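Local coordinates for protein serpin-12 (Manduca sexta, PDB 6CJ7) that probably inhibits serine proteases of the larval hemolymph as a serpin, controlling the prophenoloxidase activation system, at residues M219-V224 against L238-S243; D280-P285 against S317-A322. All blocks are in the same frame, centred on the assembly; numbering follows the deposited sequence.

Interaction 1 of 2, residues M219-V224 against L238-S243; sequences MAKVVV and LPLKSS
M219, A220 and K221 pair with L238, P239 and L240 at the open end of a beta hairpin. The contact is first of all backbone bonding. K221 and L238 form an antiparallel hydrogen-bonded pair: K221 N donates to L238 O, and L238 N donates to K221 O at 2.9 Å. The next pair, A220 with P239, is non-hydrogen-bonded. A220 CA lies 3.2 Å from L238 O, a CA-H...O contact. Beyond it, L240 N reaches M219 O at 2.9 Å, almost straight at 174° but tilted 27° from the carbonyl plane.

The side-chain packing centres on L240. Its CG lies 3.2 Å from the carbonyl oxygen M219 O. CD2 makes apolar contact with K221 CG at 3.8 Å, where the two side chains cross at about a right angle. The extended K221 chain then leads away, and NZ bonds to Y352 O.

M219 makes the looser, exposed contacts. Its chain bends at chi3 (-89°), so that CE comes 4.1 Å from S243 CB. SD is 3.8 Å from OG of S242, which is poorly ordered. L240-S243 is a type I turn, closed by S243 N to L240 O.

M219 has left-handed backbone angles and forms a G1 bulge with A220, against strand 198-215. Three main-chain bonds thus mainly hold the open end, with L240 packing beside them and M219 adding loose contacts at the surface.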
loop_
_atom_site.group_PDB
_atom_site.type_symbol
_atom_site.label_atom_id
_atom_site.label_comp_id
_atom_site.label_asym_id
_atom_site.label_seq_id
_atom_site.Cartn_x
_atom_site.Cartn_y
_atom_site.Cartn_z
ATOM N N MET A 219 13.363 14.519 -13.347
ATOM C CA MET A 219 13.532 14.177 -14.760
ATOM C C MET A 219 12.407 13.258 -15.241
ATOM O O MET A 219 12.638 12.155 -15.747
ATOM C CB MET A 219 14.899 13.537 -15.018
ATOM C CG MET A 219 16.091 14.357 -14.553
ATOM S SD MET A 219 17.608 13.882 -15.419
ATOM C CE MET A 219 18.235 12.569 -14.361
ATOM N N ALA A 220 11.172 13.734 -15.082
ATOM C CA ALA A 220 10.026 12.867 -15.309
ATOM C C ALA A 220 8.796 13.693 -15.653
ATOM O O ALA A 220 8.660 14.840 -15.222
ATOM C CB ALA A 220 9.744 11.994 -14.085
ATOM N N LYS A 221 7.903 13.087 -16.428
ATOM C CA LYS A 221 6.589 13.654 -16.684
ATOM C C LYS A 221 5.611 13.141 -15.637
ATOM O O LYS A 221 5.740 12.022 -15.140
ATOM C CB LYS A 221 6.083 13.275 -18.076
ATOM C CG LYS A 221 6.834 13.882 -19.227
ATOM C CD LYS A 221 6.316 13.278 -20.524
ATOM C CE LYS A 221 7.025 13.856 -21.736
ATOM N NZ LYS A 221 6.384 13.403 -23.000
ATOM N N VAL A 222 4.616 13.969 -15.315
ATOM C CA VAL A 222 3.624 13.672 -14.288
ATOM C C VAL A 222 2.237 13.955 -14.852
ATOM O O VAL A 222 2.021 15.010 -15.452
ATOM C CB VAL A 222 3.852 14.523 -13.022
ATOM C CG1 VAL A 222 2.760 14.255 -11.979
ATOM C CG2 VAL A 222 5.238 14.264 -12.442
ATOM N N VAL A 223 1.293 13.034 -14.640
ATOM C CA VAL A 223 -0.125 13.320 -14.863
ATOM C C VAL A 223 -0.916 12.843 -13.646
ATOM O O VAL A 223 -0.579 11.823 -13.034
ATOM C CB VAL A 223 -0.646 12.688 -16.180
ATOM C CG1 VAL A 223 -0.757 11.178 -16.092
ATOM C CG2 VAL A 223 -1.986 13.313 -16.578
ATOM N N VAL A 224 -1.941 13.610 -13.271
ATOM C CA VAL A 224 -2.814 13.307 -12.138
ATOM C C VAL A 224 -4.181 12.934 -12.693
ATOM O O VAL A 224 -4.852 13.771 -13.319
ATOM C CB VAL A 224 -2.935 14.502 -11.182
ATOM C CG1 VAL A 224 -3.887 14.172 -10.040
ATOM C CG2 VAL A 224 -1.562 14.928 -10.658
ATOM N N LEU A 238 6.521 9.275 -15.140
ATOM C CA LEU A 238 7.158 8.589 -16.249
ATOM C C LEU A 238 8.558 9.160 -16.453
ATOM O O LEU A 238 8.689 10.356 -16.754
ATOM C CB LEU A 238 6.316 8.764 -17.507
ATOM C CG LEU A 238 6.721 8.105 -18.814
ATOM C CD1 LEU A 238 6.687 6.602 -18.710
ATOM C CD2 LEU A 238 5.789 8.583 -19.930
ATOM N N PRO A 239 9.625 8.368 -16.312
ATOM C CA PRO A 239 10.971 8.910 -16.496
ATOM C C PRO A 239 11.167 9.384 -17.920
ATOM O O PRO A 239 10.642 8.810 -18.875
ATOM C CB PRO A 239 11.884 7.717 -16.176
ATOM C CG PRO A 239 11.037 6.711 -15.534
ATOM C CD PRO A 239 9.625 6.924 -16.006
ATOM N N LEU A 240 11.924 10.465 -18.056
ATOM C CA LEU A 240 12.340 10.887 -19.376
ATOM C C LEU A 240 13.414 9.938 -19.910
ATOM O O LEU A 240 13.977 9.116 -19.181
ATOM C CB LEU A 240 12.858 12.330 -19.348
ATOM C CG LEU A 240 11.904 13.323 -18.681
ATOM C CD1 LEU A 240 12.560 14.690 -18.547
ATOM C CD2 LEU A 240 10.596 13.417 -19.449
ATOM N N LYS A 241 13.691 10.061 -21.217
ATOM C CA LYS A 241 14.664 9.191 -21.873
ATOM C C LYS A 241 15.998 9.171 -21.144
ATOM O O LYS A 241 16.667 8.133 -21.101
ATOM C CB LYS A 241 14.859 9.646 -23.319
ATOM C CG LYS A 241 14.991 11.166 -23.476
ATOM C CD LYS A 241 15.610 11.547 -24.818
ATOM C CE LYS A 241 15.484 13.041 -25.098
ATOM N NZ LYS A 241 16.589 13.856 -24.532
ATOM N N SER A 242 16.395 10.301 -20.554
ATOM C CA SER A 242 17.681 10.442 -19.884
ATOM C C SER A 242 17.748 9.723 -18.545
ATOM O O SER A 242 18.819 9.717 -17.925
ATOM C CB SER A 242 17.988 11.926 -19.675
ATOM O OG SER A 242 16.944 12.559 -18.950
ATOM N N SER A 243 16.657 9.122 -18.076
ATOM C CA SER A 243 16.629 8.558 -16.734
ATOM C C SER A 243 15.968 7.185 -16.783
ATOM O O SER A 243 15.671 6.647 -17.853
ATOM C CB SER A 243 15.907 9.505 -15.767
ATOM O OG SER A 243 16.023 9.042 -14.435
#

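Interaction 2 of 2, residues D280-P285 against S317-A322; sequences DINLEP and SALHSA
The imidazole of H320 and the CD1 methyl of I281 meet obliquely, with CD1 4.0 Å from ring atom CD2. The two side chains lie side by side and point the same way. The ring nitrogens bond outside the pair, ND1 to N169 O and NE2 to S39 N. This is consistent with a neutral ring carrying its proton on ND1, and the two bonds would fix its rotation. L283 CD1 packs on H320 CB at 3.8 Å, next to the ring rather than on it.

Two more flat groups, of D280 and N282, are polar. OD2 of D280 accepts from S321 OG at 2.8 Å, nearly along the C-O axis. K278 NZ forms a salt bridge with the same oxygen. With CG anti to the backbone N (chi1 176°), the N282 amide reaches forward to the helix start. There OD1 accepts from E284 N at 3.0 Å, a capping bond. A water donates to OD1 at 2.6 Å and accepts from A318 N, bridging the strands where they part.

The backbones are antiparallel. I281 N donates to H320 O at 2.7 Å, H320 N returns a bond to I281 O, and L283 N continues the pattern to A318 O.

I281 and H320 pack on A38 of strand 36-38, and H320 also on S42 and I43 of helix 40-51. On the other face, L319 packs on L153 and V154, and S321 on I150. Strand 165-174 bonds to the far edge of 317-322. The setting of H320 matches the shutter region of the central serpin sheet. Past N282 the chain leaves strand 265-282 for helix 284-289.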
loop_
_atom_site.group_PDB
_atom_site.type_symbol
_atom_site.label_atom_id
_atom_site.label_comp_id
_atom_site.label_asym_id
_atom_site.label_seq_id
_atom_site.Cartn_x
_atom_site.Cartn_y
_atom_site.Cartn_z
ATOM N N ASP A 280 1.841 -10.143 -2.501
ATOM C CA ASP A 280 1.772 -10.699 -1.149
ATOM C C ASP A 280 3.177 -10.679 -0.570
ATOM O O ASP A 280 4.100 -11.254 -1.164
ATOM C CB ASP A 280 1.233 -12.131 -1.155
ATOM C CG ASP A 280 -0.111 -12.257 -1.827
ATOM O OD1 ASP A 280 -0.265 -13.195 -2.637
ATOM O OD2 ASP A 280 -1.015 -11.445 -1.544
ATOM N N ILE A 281 3.338 -10.061 0.601
ATOM C CA ILE A 281 4.652 -9.682 1.107
ATOM C C ILE A 281 4.815 -10.125 2.552
ATOM O O ILE A 281 3.997 -9.788 3.412
ATOM C CB ILE A 281 4.879 -8.167 1.014
ATOM C CG1 ILE A 281 4.770 -7.684 -0.435
ATOM C CG2 ILE A 281 6.209 -7.816 1.606
ATOM C CD1 ILE A 281 4.734 -6.179 -0.529
ATOM N N ASN A 282 5.893 -10.859 2.816
ATOM C CA ASN A 282 6.349 -11.130 4.171
ATOM C C ASN A 282 7.278 -9.992 4.582
ATOM O O ASN A 282 8.364 -9.830 4.019
ATOM C CB ASN A 282 7.040 -12.488 4.208
ATOM C CG ASN A 282 7.628 -12.824 5.560
ATOM O OD1 ASN A 282 7.737 -11.988 6.462
ATOM N ND2 ASN A 282 8.046 -14.078 5.700
ATOM N N LEU A 283 6.833 -9.186 5.550
ATOM C CA LEU A 283 7.550 -7.969 5.913
ATOM C C LEU A 283 8.708 -8.188 6.882
ATOM O O LEU A 283 9.445 -7.235 7.158
ATOM C CB LEU A 283 6.582 -6.952 6.532
ATOM C CG LEU A 283 5.554 -6.389 5.544
ATOM C CD1 LEU A 283 4.493 -5.652 6.337
ATOM C CD2 LEU A 283 6.202 -5.453 4.528
ATOM N N GLU A 284 8.904 -9.393 7.413
ATOM C CA GLU A 284 9.960 -9.550 8.413
ATOM C C GLU A 284 11.344 -9.202 7.872
ATOM O O GLU A 284 12.071 -8.459 8.552
ATOM C CB GLU A 284 9.920 -10.963 9.003
ATOM C CG GLU A 284 11.007 -11.201 10.053
ATOM C CD GLU A 284 11.106 -12.658 10.490
ATOM O OE1 GLU A 284 10.660 -13.560 9.749
ATOM O OE2 GLU A 284 11.632 -12.901 11.580
ATOM N N PRO A 285 11.772 -9.668 6.686
ATOM C CA PRO A 285 13.100 -9.256 6.196
ATOM C C PRO A 285 13.295 -7.750 6.121
ATOM O O PRO A 285 14.331 -7.238 6.574
ATOM C CB PRO A 285 13.174 -9.915 4.809
ATOM C CG PRO A 285 12.301 -11.098 4.914
ATOM C CD PRO A 285 11.159 -10.672 5.798
ATOM N N SER A 317 4.627 -13.469 12.550
ATOM C CA SER A 317 4.521 -13.227 11.123
ATOM C C SER A 317 3.898 -11.853 10.927
ATOM O O SER A 317 2.984 -11.475 11.665
ATOM C CB SER A 317 3.662 -14.298 10.432
ATOM O OG SER A 317 4.327 -15.550 10.438
ATOM N N ALA A 318 4.422 -11.098 9.965
ATOM C CA ALA A 318 3.887 -9.790 9.595
ATOM C C ALA A 318 3.677 -9.824 8.092
ATOM O O ALA A 318 4.648 -9.879 7.328
ATOM C CB ALA A 318 4.838 -8.659 9.994
ATOM N N LEU A 319 2.412 -9.828 7.670
ATOM C CA LEU A 319 2.053 -10.129 6.291
ATOM C C LEU A 319 1.246 -8.984 5.701
ATOM O O LEU A 319 0.321 -8.469 6.344
ATOM C CB LEU A 319 1.251 -11.432 6.214
ATOM C CG LEU A 319 1.940 -12.632 6.868
ATOM C CD1 LEU A 319 1.029 -13.850 6.888
ATOM C CD2 LEU A 319 3.223 -12.931 6.122
ATOM N N HIS A 320 1.596 -8.602 4.476
ATOM C CA HIS A 320 0.945 -7.507 3.774
ATOM C C HIS A 320 0.558 -7.947 2.371
ATOM O O HIS A 320 1.338 -8.592 1.676
ATOM C CB HIS A 320 1.875 -6.280 3.691
ATOM C CG HIS A 320 1.343 -5.170 2.822
ATOM N ND1 HIS A 320 0.067 -4.660 2.954
ATOM C CD2 HIS A 320 1.916 -4.488 1.800
ATOM C CE1 HIS A 320 -0.121 -3.713 2.046
ATOM N NE2 HIS A 320 0.989 -3.576 1.347
ATOM N N SER A 321 -0.652 -7.597 1.952
ATOM C CA SER A 321 -1.063 -7.837 0.577
ATOM C C SER A 321 -1.666 -6.565 0.008
ATOM O O SER A 321 -2.376 -5.835 0.706
ATOM C CB SER A 321 -2.073 -8.977 0.467
ATOM O OG SER A 321 -2.458 -9.160 -0.897
ATOM N N ALA A 322 -1.403 -6.322 -1.275
ATOM C CA ALA A 322 -1.865 -5.104 -1.930
ATOM C C ALA A 322 -2.302 -5.458 -3.339
ATOM O O ALA A 322 -1.544 -6.098 -4.073
ATOM C CB ALA A 322 -0.756 -4.045 -1.974
HETATM O O HOH W 1 6.686 -12.464 8.812
#

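Interactions 1 and 2 do not touch. Their centres are 30 Å apart and their nearest atoms about 19 Å apart. They follow in series along the chain, and strands connect them: 220-226 pairs with 198-215, which pairs with 265-282, the strand that ends in interaction 2. Interaction 1 is a local hairpin contact, partly open to solvent. Interaction 2 is buried and joins segments 32 residues apart at their closest ends. Strand 317-326 leads toward the unmodelled residues 332-346, which probably belong to the mobile reactive-centre loop. Interaction 2 thus involves the strand beside which the loop would insert on cleavage, probably between 165-174 and 317-326 as in other serpins, while interaction 1 is hairpin packing.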